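Local structure of isoflavone reductase (Medicago sativa, 2GAS) at residues V105-P110 with P205-K210; V139-A142 with P146-Y149; L229-I234 with L238-V243; Q247-I252 with L265-Q270. The protein catalyses the NADPH-dependent reduction of 2'-hydroxyformononetin to (3R)-vestitone on the way to the alfalfa phytoalexin (-)-medicarpin. All coordinates share one frame; numbering follows the deposited sequence.

Contact 1. Residues V105-P110 with P205-K210; sequences VKKFFP and PNTLNK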
loop_
_atom_site.group_PDB
_atom_site.type_symbol
_atom_site.label_atom_id
_atom_site.label_comp_id
_atom_site.label_asym_id
_atom_site.label_seq_id
_atom_site.Cartn_x
_atom_site.Cartn_y
_atom_site.Cartn_z
ATOM N N VAL A 105 0.483 21.953 7.433
ATOM C CA VAL A 105 0.989 20.674 6.930
ATOM C C VAL A 105 2.212 20.766 6.025
ATOM O O VAL A 105 2.199 21.460 5.005
ATOM C CB VAL A 105 -0.129 19.893 6.207
ATOM C CG1 VAL A 105 0.396 18.546 5.712
ATOM C CG2 VAL A 105 -1.291 19.676 7.163
ATOM N N LYS A 106 3.266 20.049 6.410
ATOM C CA LYS A 106 4.511 20.024 5.654
ATOM C C LYS A 106 4.550 18.889 4.635
ATOM O O LYS A 106 5.348 18.919 3.698
ATOM C CB LYS A 106 5.699 19.912 6.614
ATOM C CG LYS A 106 5.766 21.079 7.583
ATOM C CD LYS A 106 6.970 20.991 8.506
ATOM C CE LYS A 106 6.945 22.126 9.516
ATOM N NZ LYS A 106 8.059 22.028 10.495
ATOM N N LYS A 107 3.688 17.894 4.808
ATOM C CA LYS A 107 3.646 16.785 3.858
ATOM C C LYS A 107 2.412 15.925 4.063
ATOM O O LYS A 107 2.067 15.586 5.189
ATOM C CB LYS A 107 4.911 15.921 3.979
ATOM C CG LYS A 107 5.058 14.896 2.861
ATOM C CD LYS A 107 6.519 14.701 2.442
ATOM C CE LYS A 107 7.326 14.022 3.532
ATOM N NZ LYS A 107 8.755 13.825 3.138
ATOM N N PHE A 108 1.743 15.590 2.965
ATOM C CA PHE A 108 0.550 14.756 3.008
ATOM C C PHE A 108 0.748 13.511 2.163
ATOM O O PHE A 108 1.164 13.601 1.005
ATOM C CB PHE A 108 -0.671 15.530 2.489
ATOM C CG PHE A 108 -1.918 14.686 2.325
ATOM C CD1 PHE A 108 -2.347 13.836 3.342
ATOM C CD2 PHE A 108 -2.688 14.777 1.166
ATOM C CE1 PHE A 108 -3.524 13.094 3.203
ATOM C CE2 PHE A 108 -3.863 14.039 1.025
ATOM C CZ PHE A 108 -4.280 13.203 2.036
ATOM N N PHE A 109 0.480 12.352 2.764
ATOM C CA PHE A 109 0.563 11.071 2.072
ATOM C C PHE A 109 -0.859 10.595 1.828
ATOM O O PHE A 109 -1.532 10.157 2.760
ATOM C CB PHE A 109 1.244 9.987 2.925
ATOM C CG PHE A 109 2.744 10.071 2.973
ATOM C CD1 PHE A 109 3.382 11.057 3.716
ATOM C CD2 PHE A 109 3.523 9.114 2.320
ATOM C CE1 PHE A 109 4.775 11.091 3.819
ATOM C CE2 PHE A 109 4.924 9.137 2.415
ATOM C CZ PHE A 109 5.549 10.124 3.165
ATOM N N PRO A 110 -1.351 10.692 0.586
ATOM C CA PRO A 110 -2.719 10.213 0.373
ATOM C C PRO A 110 -2.764 8.682 0.380
ATOM O O PRO A 110 -1.723 8.021 0.447
ATOM C CB PRO A 110 -3.092 10.814 -0.983
ATOM C CG PRO A 110 -1.765 10.921 -1.679
ATOM C CD PRO A 110 -0.854 11.424 -0.591
ATOM N N PRO A 205 13.401 15.005 3.247
ATOM C CA PRO A 205 12.983 16.214 2.534
ATOM C C PRO A 205 12.971 16.067 1.016
ATOM O O PRO A 205 12.257 16.792 0.325
ATOM C CB PRO A 205 13.992 17.262 3.009
ATOM C CG PRO A 205 15.219 16.448 3.265
ATOM C CD PRO A 205 14.665 15.231 3.972
ATOM N N ASN A 206 13.748 15.118 0.503
ATOM C CA ASN A 206 13.829 14.903 -0.936
ATOM C C ASN A 206 12.576 14.319 -1.580
ATOM O O ASN A 206 12.468 14.306 -2.805
ATOM C CB ASN A 206 15.026 14.009 -1.274
ATOM C CG ASN A 206 16.358 14.667 -0.945
ATOM O OD1 ASN A 206 16.539 15.865 -1.164
ATOM N ND2 ASN A 206 17.299 13.881 -0.438
ATOM N N THR A 207 11.630 13.843 -0.773
ATOM C CA THR A 207 10.408 13.268 -1.332
ATOM C C THR A 207 9.304 14.297 -1.527
ATOM O O THR A 207 8.173 13.939 -1.850
ATOM C CB THR A 207 9.847 12.131 -0.447
ATOM O OG1 THR A 207 9.463 12.663 0.824
ATOM C CG2 THR A 207 10.885 11.037 -0.254
ATOM N N LEU A 208 9.630 15.574 -1.343
ATOM C CA LEU A 208 8.651 16.645 -1.521
ATOM C C LEU A 208 8.054 16.626 -2.925
ATOM O O LEU A 208 8.780 16.730 -3.919
ATOM C CB LEU A 208 9.298 18.010 -1.287
ATOM C CG LEU A 208 8.373 19.189 -1.617
ATOM C CD1 LEU A 208 7.253 19.254 -0.589
ATOM C CD2 LEU A 208 9.160 20.481 -1.638
ATOM N N ASN A 209 6.731 16.509 -2.998
ATOM C CA ASN A 209 6.011 16.482 -4.270
ATOM C C ASN A 209 6.579 15.436 -5.223
ATOM O O ASN A 209 6.730 15.678 -6.424
ATOM C CB ASN A 209 6.038 17.871 -4.929
ATOM C CG ASN A 209 5.200 18.896 -4.176
ATOM O OD1 ASN A 209 5.113 20.061 -4.577
ATOM N ND2 ASN A 209 4.580 18.472 -3.088
ATOM N N LYS A 210 6.898 14.271 -4.667
ATOM C CA LYS A 210 7.450 13.158 -5.434
ATOM C C LYS A 210 6.683 11.872 -5.146
ATOM O O LYS A 210 6.028 11.742 -4.106
ATOM C CB LYS A 210 8.913 12.917 -5.045
ATOM C CG LYS A 210 9.900 14.017 -5.415
ATOM C CD LYS A 210 10.461 13.806 -6.807
ATOM C CE LYS A 210 11.754 14.580 -7.008
ATOM N NZ LYS A 210 11.568 16.036 -6.770
HETATM O O HOH W 1 9.700 15.606 1.687
#
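Lys-107 and Thr-207 are the two side chains that join these segments; the loop residues Val-105 and Lys-106 lead into strand 107-109, where Lys-107 points toward the other segment. Its CG lies anti to the backbone N (chi1 -170°), and bends at chi2 and chi3 carry NZ to the hydroxyl, the two side chains crossing at about a right angle. Lys-107 NZ donates to Thr-207 OG1 at 2.7 Å, while Lys-107 CE lies 3.7 Å from that oxygen. Thr-207 OG1, the backbone oxygens of Ala-201 and Ala-202 and a water surround NZ and must share its three hydrogens; the water is modelled so close that its bond is doubtful. Since those carbonyls end helix 191-202, the ammonium group probably gains from the negative end of the helix. A long, flexible lysine suits this buried spot because several acceptors meet there; a methionine in its place is likely to leave those oxygens without their common donor. Thr-207 OG1 sits between its backbone N and carbonyl carbon (chi1 64°) and is also hydrogen-bonded with the backbone oxygens of Ala-201 and Asp-204, so a small hydroxyl residue fits: it can accept from Lys-107 and still engage those carbonyls. Farther along, large apolar rings fill the two faces of the sheet, Phe-108 against Ile-95 and Ile-96 of helix 92-102, Phe-109 against Ile-79 and Ile-81. Strand 107-109 runs between strand 79-82 and strand 148-151 in the parallel sheet of the Rossmann-type fold.

Contact 2. Residues V139-A142 with P146-Y149; sequences VIEA and PYTY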
loop_
_atom_site.group_PDB
_atom_site.type_symbol
_atom_site.label_atom_id
_atom_site.label_comp_id
_atom_site.label_asym_id
_atom_site.label_seq_id
_atom_site.Cartn_x
_atom_site.Cartn_y
_atom_site.Cartn_z
ATOM N N VAL A 139 -6.218 16.779 -7.308
ATOM C CA VAL A 139 -6.747 17.744 -6.346
ATOM C C VAL A 139 -5.610 18.244 -5.461
ATOM O O VAL A 139 -5.457 19.443 -5.239
ATOM C CB VAL A 139 -7.829 17.118 -5.445
ATOM C CG1 VAL A 139 -8.270 18.127 -4.389
ATOM C CG2 VAL A 139 -9.021 16.684 -6.287
ATOM N N ILE A 140 -4.817 17.304 -4.952
ATOM C CA ILE A 140 -3.678 17.623 -4.099
ATOM C C ILE A 140 -2.711 18.577 -4.804
ATOM O O ILE A 140 -2.264 19.570 -4.226
ATOM C CB ILE A 140 -2.925 16.328 -3.717
ATOM C CG1 ILE A 140 -3.802 15.476 -2.800
ATOM C CG2 ILE A 140 -1.585 16.666 -3.070
ATOM C CD1 ILE A 140 -3.243 14.087 -2.548
ATOM N N GLU A 141 -2.389 18.273 -6.055
ATOM C CA GLU A 141 -1.476 19.105 -6.822
ATOM C C GLU A 141 -2.063 20.482 -7.106
ATOM O O GLU A 141 -1.372 21.493 -6.994
ATOM C CB GLU A 141 -1.106 18.384 -8.115
ATOM C CG GLU A 141 -0.350 17.089 -7.836
ATOM C CD GLU A 141 -0.375 16.115 -8.994
ATOM O OE1 GLU A 141 0.040 14.953 -8.799
ATOM O OE2 GLU A 141 -0.809 16.502 -10.097
ATOM N N ALA A 142 -3.340 20.519 -7.461
ATOM C CA ALA A 142 -3.996 21.791 -7.744
ATOM C C ALA A 142 -4.037 22.676 -6.494
ATOM O O ALA A 142 -3.818 23.889 -6.573
ATOM C CB ALA A 142 -5.412 21.538 -8.264
ATOM N N PRO A 146 1.763 20.000 -0.111
ATOM C CA PRO A 146 3.025 19.270 -0.300
ATOM C C PRO A 146 2.694 17.789 -0.148
ATOM O O PRO A 146 2.049 17.392 0.825
ATOM C CB PRO A 146 3.910 19.807 0.822
ATOM C CG PRO A 146 2.917 20.125 1.903
ATOM C CD PRO A 146 1.783 20.775 1.141
ATOM N N TYR A 147 3.141 16.975 -1.097
ATOM C CA TYR A 147 2.794 15.560 -1.082
ATOM C C TYR A 147 3.895 14.541 -1.344
ATOM O O TYR A 147 5.005 14.872 -1.747
ATOM C CB TYR A 147 1.710 15.313 -2.136
ATOM C CG TYR A 147 2.176 15.627 -3.550
ATOM C CD1 TYR A 147 2.028 16.904 -4.089
ATOM C CD2 TYR A 147 2.796 14.649 -4.340
ATOM C CE1 TYR A 147 2.476 17.205 -5.378
ATOM C CE2 TYR A 147 3.254 14.944 -5.633
ATOM C CZ TYR A 147 3.085 16.225 -6.140
ATOM O OH TYR A 147 3.518 16.533 -7.411
ATOM N N THR A 148 3.548 13.284 -1.086
ATOM C CA THR A 148 4.403 12.140 -1.387
ATOM C C THR A 148 3.438 10.994 -1.670
ATOM O O THR A 148 2.544 10.713 -0.868
ATOM C CB THR A 148 5.339 11.735 -0.235
ATOM O OG1 THR A 148 6.271 12.793 0.021
ATOM C CG2 THR A 148 6.128 10.471 -0.624
ATOM N N TYR A 149 3.594 10.368 -2.831
ATOM C CA TYR A 149 2.747 9.244 -3.225
ATOM C C TYR A 149 3.575 7.992 -2.991
ATOM O O TYR A 149 4.575 7.774 -3.669
ATOM C CB TYR A 149 2.377 9.349 -4.705
ATOM C CG TYR A 149 1.693 10.644 -5.085
ATOM C CD1 TYR A 149 1.915 11.222 -6.330
ATOM C CD2 TYR A 149 0.809 11.277 -4.207
ATOM C CE1 TYR A 149 1.271 12.406 -6.701
ATOM C CE2 TYR A 149 0.161 12.457 -4.569
ATOM C CZ TYR A 149 0.397 13.010 -5.813
ATOM O OH TYR A 149 -0.247 14.175 -6.170
#
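Tyr-149 OH donates to Glu-141 OE1 at 2.8 Å, the bond that ties strand 148-151 to the last turns of helix 126-143. OE1 lies at the edge of the Tyr-149 ring, in its plane; relative to the carboxylate, the hydroxyl arrives on the anti side, 25° out of plane. With its chain extended beyond CG, Glu-141 is long enough to reach this phenol, and its other oxygen, OE2, is held by a salt bridge to Arg-138. The same glutamate lays its CG 3.7 Å from Tyr-147 CE1. Helix 126-143 links strand 107-109 to the neighbouring parallel strand 148-151, a beta-alpha-beta crossover of the Rossmann-type fold, and these side chains pack between the end of the helix and the strand that follows it. Tyr-147 holds CG between its backbone N and carbonyl carbon (chi1 62°), which sets the ring beside Tyr-149, two residues on: Tyr-149 OH sits 3.5 Å above the plane of the Tyr-147 ring, over its centre. Ile-140, a branched residue suited to filling a buried helix face, brings CG2 to 3.7 Å from Tyr-147 CB and CD1 to 4.3 Å from Tyr-149 CE2. The nearest atoms of the Tyr-149 and Arg-137 side chains are about 3 Å apart, and Arg-137 probably binds NADP(+).

Contact 3. Residues L229-I234 with L238-V243; sequences LWEKKI and LEKTYV
Glu-231 OE1 is gripped twice from the other segment, and this shared oxygen is the tight part of the contact. Leu-238 N donates to OE1 at 2.8 Å from the anti side, 27° out of the carboxylate plane, with a fairly straight N-H line of 160°. Lys-240 NZ takes the syn lone pair of the same oxygen at 2.6 Å, making a salt bridge. A bend at its last torsion (chi4 57°) swings the amino group back along its own strand, so NZ also donates to Leu-238 O at 2.9 Å. Helix 223-234 passes through a short loop into strand 239-243, an alpha-beta connection in which one extended glutamate pins the start of the strand; the strand pairs in parallel with 175-179. If an alanine stood in place of Glu-231, Leu-238 N would probably lose its acceptor and Lys-240 its counter-charge. The charged pair is partly exposed, as suits two ions, while the apolar side, with Trp-230 and Leu-238 buried and Ile-234 partly exposed, is looser. There Leu-238 CD1 meets the edge of the indole at Trp-230 CD1, 4.0 Å away, and Leu-238 CD2 is 4.4 Å from Ile-234 CD1. Trp-230 turns its NE1 elsewhere, to the backbone oxygen of Pro-172.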
loop_
_atom_site.group_PDB
_atom_site.type_symbol
_atom_site.label_atom_id
_atom_site.label_comp_id
_atom_site.label_asym_id
_atom_site.label_seq_id
_atom_site.Cartn_x
_atom_site.Cartn_y
_atom_site.Cartn_z
ATOM N N LEU A 229 10.827 -20.261 -7.002
ATOM C CA LEU A 229 11.327 -20.031 -5.649
ATOM C C LEU A 229 10.559 -20.902 -4.646
ATOM O O LEU A 229 11.148 -21.555 -3.781
ATOM C CB LEU A 229 11.166 -18.552 -5.278
ATOM C CG LEU A 229 11.541 -18.153 -3.849
ATOM C CD1 LEU A 229 12.989 -18.544 -3.580
ATOM C CD2 LEU A 229 11.346 -16.652 -3.658
ATOM N N TRP A 230 9.233 -20.909 -4.769
ATOM C CA TRP A 230 8.382 -21.691 -3.882
ATOM C C TRP A 230 8.636 -23.189 -4.060
ATOM O O TRP A 230 8.700 -23.933 -3.087
ATOM C CB TRP A 230 6.908 -21.357 -4.159
ATOM C CG TRP A 230 5.918 -22.157 -3.359
ATOM C CD1 TRP A 230 4.924 -22.954 -3.853
ATOM C CD2 TRP A 230 5.796 -22.207 -1.929
ATOM N NE1 TRP A 230 4.189 -23.494 -2.825
ATOM C CE2 TRP A 230 4.702 -23.053 -1.633
ATOM C CE3 TRP A 230 6.503 -21.618 -0.871
ATOM C CZ2 TRP A 230 4.298 -23.326 -0.317
ATOM C CZ3 TRP A 230 6.102 -21.890 0.437
ATOM C CH2 TRP A 230 5.009 -22.736 0.699
ATOM N N GLU A 231 8.776 -23.629 -5.307
ATOM C CA GLU A 231 9.038 -25.038 -5.583
ATOM C C GLU A 231 10.303 -25.506 -4.890
ATOM O O GLU A 231 10.363 -26.623 -4.365
ATOM C CB GLU A 231 9.167 -25.260 -7.084
ATOM C CG GLU A 231 7.831 -25.319 -7.784
ATOM C CD GLU A 231 7.975 -25.418 -9.276
ATOM O OE1 GLU A 231 7.012 -25.870 -9.925
ATOM O OE2 GLU A 231 9.048 -25.030 -9.792
ATOM N N LYS A 232 11.320 -24.655 -4.886
ATOM C CA LYS A 232 12.579 -24.997 -4.241
ATOM C C LYS A 232 12.356 -25.165 -2.741
ATOM O O LYS A 232 12.945 -26.040 -2.103
ATOM C CB LYS A 232 13.615 -23.898 -4.481
ATOM C CG LYS A 232 14.949 -24.159 -3.797
ATOM C CD LYS A 232 15.847 -22.928 -3.820
ATOM C CE LYS A 232 15.176 -21.745 -3.125
ATOM N NZ LYS A 232 16.088 -20.582 -2.940
ATOM N N LYS A 233 11.484 -24.334 -2.184
ATOM C CA LYS A 233 11.197 -24.384 -0.753
ATOM C C LYS A 233 10.462 -25.629 -0.278
ATOM O O LYS A 233 10.782 -26.166 0.781
ATOM C CB LYS A 233 10.411 -23.142 -0.335
ATOM C CG LYS A 233 11.235 -21.879 -0.393
ATOM C CD LYS A 233 10.433 -20.692 0.075
ATOM C CE LYS A 233 11.338 -19.501 0.271
ATOM N NZ LYS A 233 12.404 -19.803 1.274
ATOM N N ILE A 234 9.477 -26.093 -1.041
ATOM C CA ILE A 234 8.739 -27.275 -0.624
ATOM C C ILE A 234 9.246 -28.562 -1.257
ATOM O O ILE A 234 8.718 -29.646 -0.996
ATOM C CB ILE A 234 7.231 -27.125 -0.894
ATOM C CG1 ILE A 234 6.971 -26.866 -2.379
ATOM C CG2 ILE A 234 6.681 -25.982 -0.050
ATOM C CD1 ILE A 234 5.505 -27.024 -2.763
ATOM N N LEU A 238 5.273 -27.888 -9.163
ATOM C CA LEU A 238 3.847 -27.624 -9.293
ATOM C C LEU A 238 3.371 -27.836 -10.721
ATOM O O LEU A 238 4.105 -27.584 -11.677
ATOM C CB LEU A 238 3.525 -26.177 -8.901
ATOM C CG LEU A 238 3.838 -25.679 -7.489
ATOM C CD1 LEU A 238 3.354 -24.234 -7.345
ATOM C CD2 LEU A 238 3.171 -26.573 -6.465
ATOM N N GLU A 239 2.141 -28.306 -10.861
ATOM C CA GLU A 239 1.564 -28.475 -12.183
ATOM C C GLU A 239 1.280 -27.041 -12.614
ATOM O O GLU A 239 0.827 -26.231 -11.807
ATOM C CB GLU A 239 0.272 -29.283 -12.106
ATOM C CG GLU A 239 0.512 -30.748 -11.775
ATOM C CD GLU A 239 -0.769 -31.547 -11.692
ATOM O OE1 GLU A 239 -1.772 -31.137 -12.314
ATOM O OE2 GLU A 239 -0.770 -32.597 -11.019
ATOM N N LYS A 240 1.557 -26.720 -13.872
ATOM C CA LYS A 240 1.358 -25.360 -14.348
ATOM C C LYS A 240 0.465 -25.230 -15.571
ATOM O O LYS A 240 0.547 -26.021 -16.511
ATOM C CB LYS A 240 2.707 -24.717 -14.675
ATOM C CG LYS A 240 3.715 -24.740 -13.539
ATOM C CD LYS A 240 5.069 -24.243 -14.015
ATOM C CE LYS A 240 6.114 -24.360 -12.920
ATOM N NZ LYS A 240 6.229 -25.765 -12.446
ATOM N N THR A 241 -0.387 -24.213 -15.539
ATOM C CA THR A 241 -1.290 -23.905 -16.637
ATOM C C THR A 241 -1.120 -22.420 -16.918
ATOM O O THR A 241 -1.247 -21.605 -16.005
ATOM C CB THR A 241 -2.757 -24.174 -16.254
ATOM O OG1 THR A 241 -2.947 -25.582 -16.073
ATOM C CG2 THR A 241 -3.697 -23.684 -17.348
ATOM N N TYR A 242 -0.798 -22.077 -18.166
ATOM C CA TYR A 242 -0.626 -20.678 -18.563
ATOM C C TYR A 242 -1.842 -20.286 -19.394
ATOM O O TYR A 242 -2.224 -20.993 -20.328
ATOM C CB TYR A 242 0.658 -20.483 -19.382
ATOM C CG TYR A 242 1.929 -20.821 -18.635
ATOM C CD1 TYR A 242 2.352 -22.144 -18.508
ATOM C CD2 TYR A 242 2.703 -19.823 -18.040
ATOM C CE1 TYR A 242 3.514 -22.464 -17.813
ATOM C CE2 TYR A 242 3.868 -20.136 -17.335
ATOM C CZ TYR A 242 4.268 -21.456 -17.228
ATOM O OH TYR A 242 5.425 -21.766 -16.540
ATOM N N VAL A 243 -2.450 -19.159 -19.043
ATOM C CA VAL A 243 -3.648 -18.684 -19.726
ATOM C C VAL A 243 -3.387 -17.373 -20.459
ATOM O O VAL A 243 -2.812 -16.440 -19.901
ATOM C CB VAL A 243 -4.797 -18.489 -18.715
ATOM C CG1 VAL A 243 -6.039 -17.995 -19.426
ATOM C CG2 VAL A 243 -5.085 -19.808 -18.003
#

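Contact 4. Residues Q247-I252 with L265-Q270; sequences QVLKDI and LYHSQQ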
loop_
_atom_site.group_PDB
_atom_site.type_symbol
_atom_site.label_atom_id
_atom_site.label_comp_id
_atom_site.label_asym_id
_atom_site.label_seq_id
_atom_site.Cartn_x
_atom_site.Cartn_y
_atom_site.Cartn_z
ATOM N N GLN A 247 -8.027 -14.726 -22.948
ATOM C CA GLN A 247 -8.874 -15.572 -22.122
ATOM C C GLN A 247 -9.084 -14.942 -20.742
ATOM O O GLN A 247 -10.165 -15.040 -20.160
ATOM C CB GLN A 247 -8.257 -16.976 -22.022
ATOM C CG GLN A 247 -8.255 -17.723 -23.376
ATOM C CD GLN A 247 -7.395 -18.983 -23.397
ATOM O OE1 GLN A 247 -6.178 -18.927 -23.199
ATOM N NE2 GLN A 247 -8.025 -20.128 -23.657
ATOM N N VAL A 248 -8.058 -14.273 -20.228
ATOM C CA VAL A 248 -8.170 -13.617 -18.932
ATOM C C VAL A 248 -9.180 -12.474 -19.006
ATOM O O VAL A 248 -10.034 -12.330 -18.133
ATOM C CB VAL A 248 -6.808 -13.052 -18.473
ATOM C CG1 VAL A 248 -6.992 -12.172 -17.239
ATOM C CG2 VAL A 248 -5.850 -14.198 -18.172
ATOM N N LEU A 249 -9.083 -11.662 -20.054
ATOM C CA LEU A 249 -9.991 -10.534 -20.232
ATOM C C LEU A 249 -11.445 -10.985 -20.340
ATOM O O LEU A 249 -12.347 -10.341 -19.800
ATOM C CB LEU A 249 -9.593 -9.728 -21.475
ATOM C CG LEU A 249 -8.216 -9.053 -21.415
ATOM C CD1 LEU A 249 -7.899 -8.406 -22.756
ATOM C CD2 LEU A 249 -8.205 -8.006 -20.310
ATOM N N LYS A 250 -11.675 -12.098 -21.030
ATOM C CA LYS A 250 -13.025 -12.620 -21.178
ATOM C C LYS A 250 -13.539 -13.076 -19.813
ATOM O O LYS A 250 -14.700 -12.863 -19.471
ATOM C CB LYS A 250 -13.032 -13.788 -22.174
ATOM C CG LYS A 250 -14.415 -14.332 -22.492
ATOM C CD LYS A 250 -14.812 -15.460 -21.555
ATOM C CE LYS A 250 -14.135 -16.766 -21.942
ATOM N NZ LYS A 250 -14.501 -17.189 -23.325
ATOM N N ASP A 251 -12.654 -13.690 -19.033
ATOM C CA ASP A 251 -12.990 -14.175 -17.701
ATOM C C ASP A 251 -13.439 -13.013 -16.810
ATOM O O ASP A 251 -14.385 -13.136 -16.031
ATOM C CB ASP A 251 -11.768 -14.855 -17.080
ATOM C CG ASP A 251 -12.098 -15.596 -15.804
ATOM O OD1 ASP A 251 -12.887 -15.066 -14.992
ATOM O OD2 ASP A 251 -11.557 -16.704 -15.604
ATOM N N ILE A 252 -12.747 -11.885 -16.930
ATOM C CA ILE A 252 -13.068 -10.700 -16.141
ATOM C C ILE A 252 -14.468 -10.174 -16.470
ATOM O O ILE A 252 -15.262 -9.886 -15.569
ATOM C CB ILE A 252 -12.016 -9.587 -16.385
ATOM C CG1 ILE A 252 -10.678 -10.010 -15.772
ATOM C CG2 ILE A 252 -12.484 -8.265 -15.788
ATOM C CD1 ILE A 252 -9.517 -9.112 -16.129
ATOM N N LEU A 265 -7.142 -6.893 -11.163
ATOM C CA LEU A 265 -5.981 -6.462 -10.392
ATOM C C LEU A 265 -4.771 -7.318 -10.788
ATOM O O LEU A 265 -3.694 -6.790 -11.058
ATOM C CB LEU A 265 -6.268 -6.602 -8.892
ATOM C CG LEU A 265 -5.186 -6.122 -7.923
ATOM C CD1 LEU A 265 -4.863 -4.658 -8.170
ATOM C CD2 LEU A 265 -5.678 -6.321 -6.497
ATOM N N TYR A 266 -4.962 -8.637 -10.835
ATOM C CA TYR A 266 -3.893 -9.564 -11.213
ATOM C C TYR A 266 -3.462 -9.339 -12.662
ATOM O O TYR A 266 -2.284 -9.430 -12.985
ATOM C CB TYR A 266 -4.360 -11.013 -11.061
ATOM C CG TYR A 266 -4.665 -11.447 -9.649
ATOM C CD1 TYR A 266 -5.559 -12.488 -9.411
ATOM C CD2 TYR A 266 -4.056 -10.837 -8.552
ATOM C CE1 TYR A 266 -5.845 -12.915 -8.124
ATOM C CE2 TYR A 266 -4.338 -11.261 -7.246
ATOM C CZ TYR A 266 -5.236 -12.298 -7.047
ATOM O OH TYR A 266 -5.550 -12.722 -5.775
ATOM N N HIS A 267 -4.426 -9.068 -13.536
ATOM C CA HIS A 267 -4.128 -8.812 -14.945
ATOM C C HIS A 267 -3.134 -7.653 -15.071
ATOM O O HIS A 267 -2.136 -7.737 -15.783
ATOM C CB HIS A 267 -5.426 -8.481 -15.697
ATOM C CG HIS A 267 -5.217 -7.844 -17.037
ATOM N ND1 HIS A 267 -4.852 -8.555 -18.161
ATOM C CD2 HIS A 267 -5.319 -6.551 -17.428
ATOM C CE1 HIS A 267 -4.737 -7.725 -19.185
ATOM N NE2 HIS A 267 -5.016 -6.505 -18.767
ATOM N N SER A 268 -3.410 -6.564 -14.367
ATOM C CA SER A 268 -2.546 -5.399 -14.404
ATOM C C SER A 268 -1.166 -5.692 -13.814
ATOM O O SER A 268 -0.151 -5.238 -14.331
ATOM C CB SER A 268 -3.210 -4.250 -13.632
ATOM O OG SER A 268 -2.350 -3.127 -13.543
ATOM N N GLN A 269 -1.132 -6.477 -12.741
ATOM C CA GLN A 269 0.125 -6.791 -12.061
ATOM C C GLN A 269 0.927 -7.917 -12.717
ATOM O O GLN A 269 2.153 -7.858 -12.777
ATOM C CB GLN A 269 -0.184 -7.149 -10.594
ATOM C CG GLN A 269 1.008 -7.148 -9.618
ATOM C CD GLN A 269 1.579 -8.543 -9.358
ATOM O OE1 GLN A 269 0.877 -9.549 -9.494
ATOM N NE2 GLN A 269 2.848 -8.602 -8.956
ATOM N N GLN A 270 0.223 -8.919 -13.231
ATOM C CA GLN A 270 0.856 -10.091 -13.834
ATOM C C GLN A 270 1.087 -10.055 -15.340
ATOM O O GLN A 270 2.062 -10.629 -15.828
ATOM C CB GLN A 270 0.029 -11.335 -13.496
ATOM C CG GLN A 270 -0.082 -11.644 -12.000
ATOM C CD GLN A 270 1.025 -12.557 -11.506
ATOM O OE1 GLN A 270 1.229 -13.647 -12.046
ATOM N NE2 GLN A 270 1.739 -12.124 -10.470
#
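Leu-249 lays its CD2 methyl over one face of the His-267 imidazole, 3.9 Å from the ring centroid and 21° off the ring normal. This CH-pi contact leans toward the rim, with CD2 3.7 Å from His-267 CE1. The histidine reaches it because CG is anti to the backbone N (chi1 164°), which carries the ring out from its helix toward the opposing one. Two more side chains of helix 245-254 close on the base of the histidine: Val-248 CG1 lies 4.3 Å from His-267 CB, and Ile-252 CD1 comes to 4.2 Å from the same carbon, its chain crossing at about a right angle. Val-248 and Ile-252, one turn apart, face the histidine on the same side of the helix, and Leu-249 reaches in beside them. The segments belong to an antiparallel helical hairpin, helix 245-254 with helix 259-271, whose axes here run at 157° and approach to 10.9 Å. At that spacing the long reach of the histidine side chain, directed by its chi1, spans the gap. Ile-252 continues the packing on Leu-263 and Ala-264. The contact is entirely apolar in what it offers the ring: His-267 ND1 is buried and has no partner in the model, so these surroundings would probably favour a neutral imidazole.

How the contacts relate
The four contacts form two pairs in different parts of the fold. Contact 2 is nested along the chain inside the loop closed by contact 1, their centres about 8 Å apart: Phe-108 N meets Pro-146 O, and Thr-148 OG1 meets Thr-207 O, in the part of the Rossmann-type sheet where strands 107-109, 148-151 and 210-213 run side by side. Contacts 3 and 4 follow in series, centres about 19 Å apart; strand 239-243 leads straight into helix 245-254, and Val-243 packs on Val-248. Centre to centre, contact 3 stands about 41 Å from contacts 1 and 2, and contact 4 about 33 and 30 Å. Both lie away from the probable cofactor-binding and catalytic residues, whereas contact 2 adjoins Arg-137.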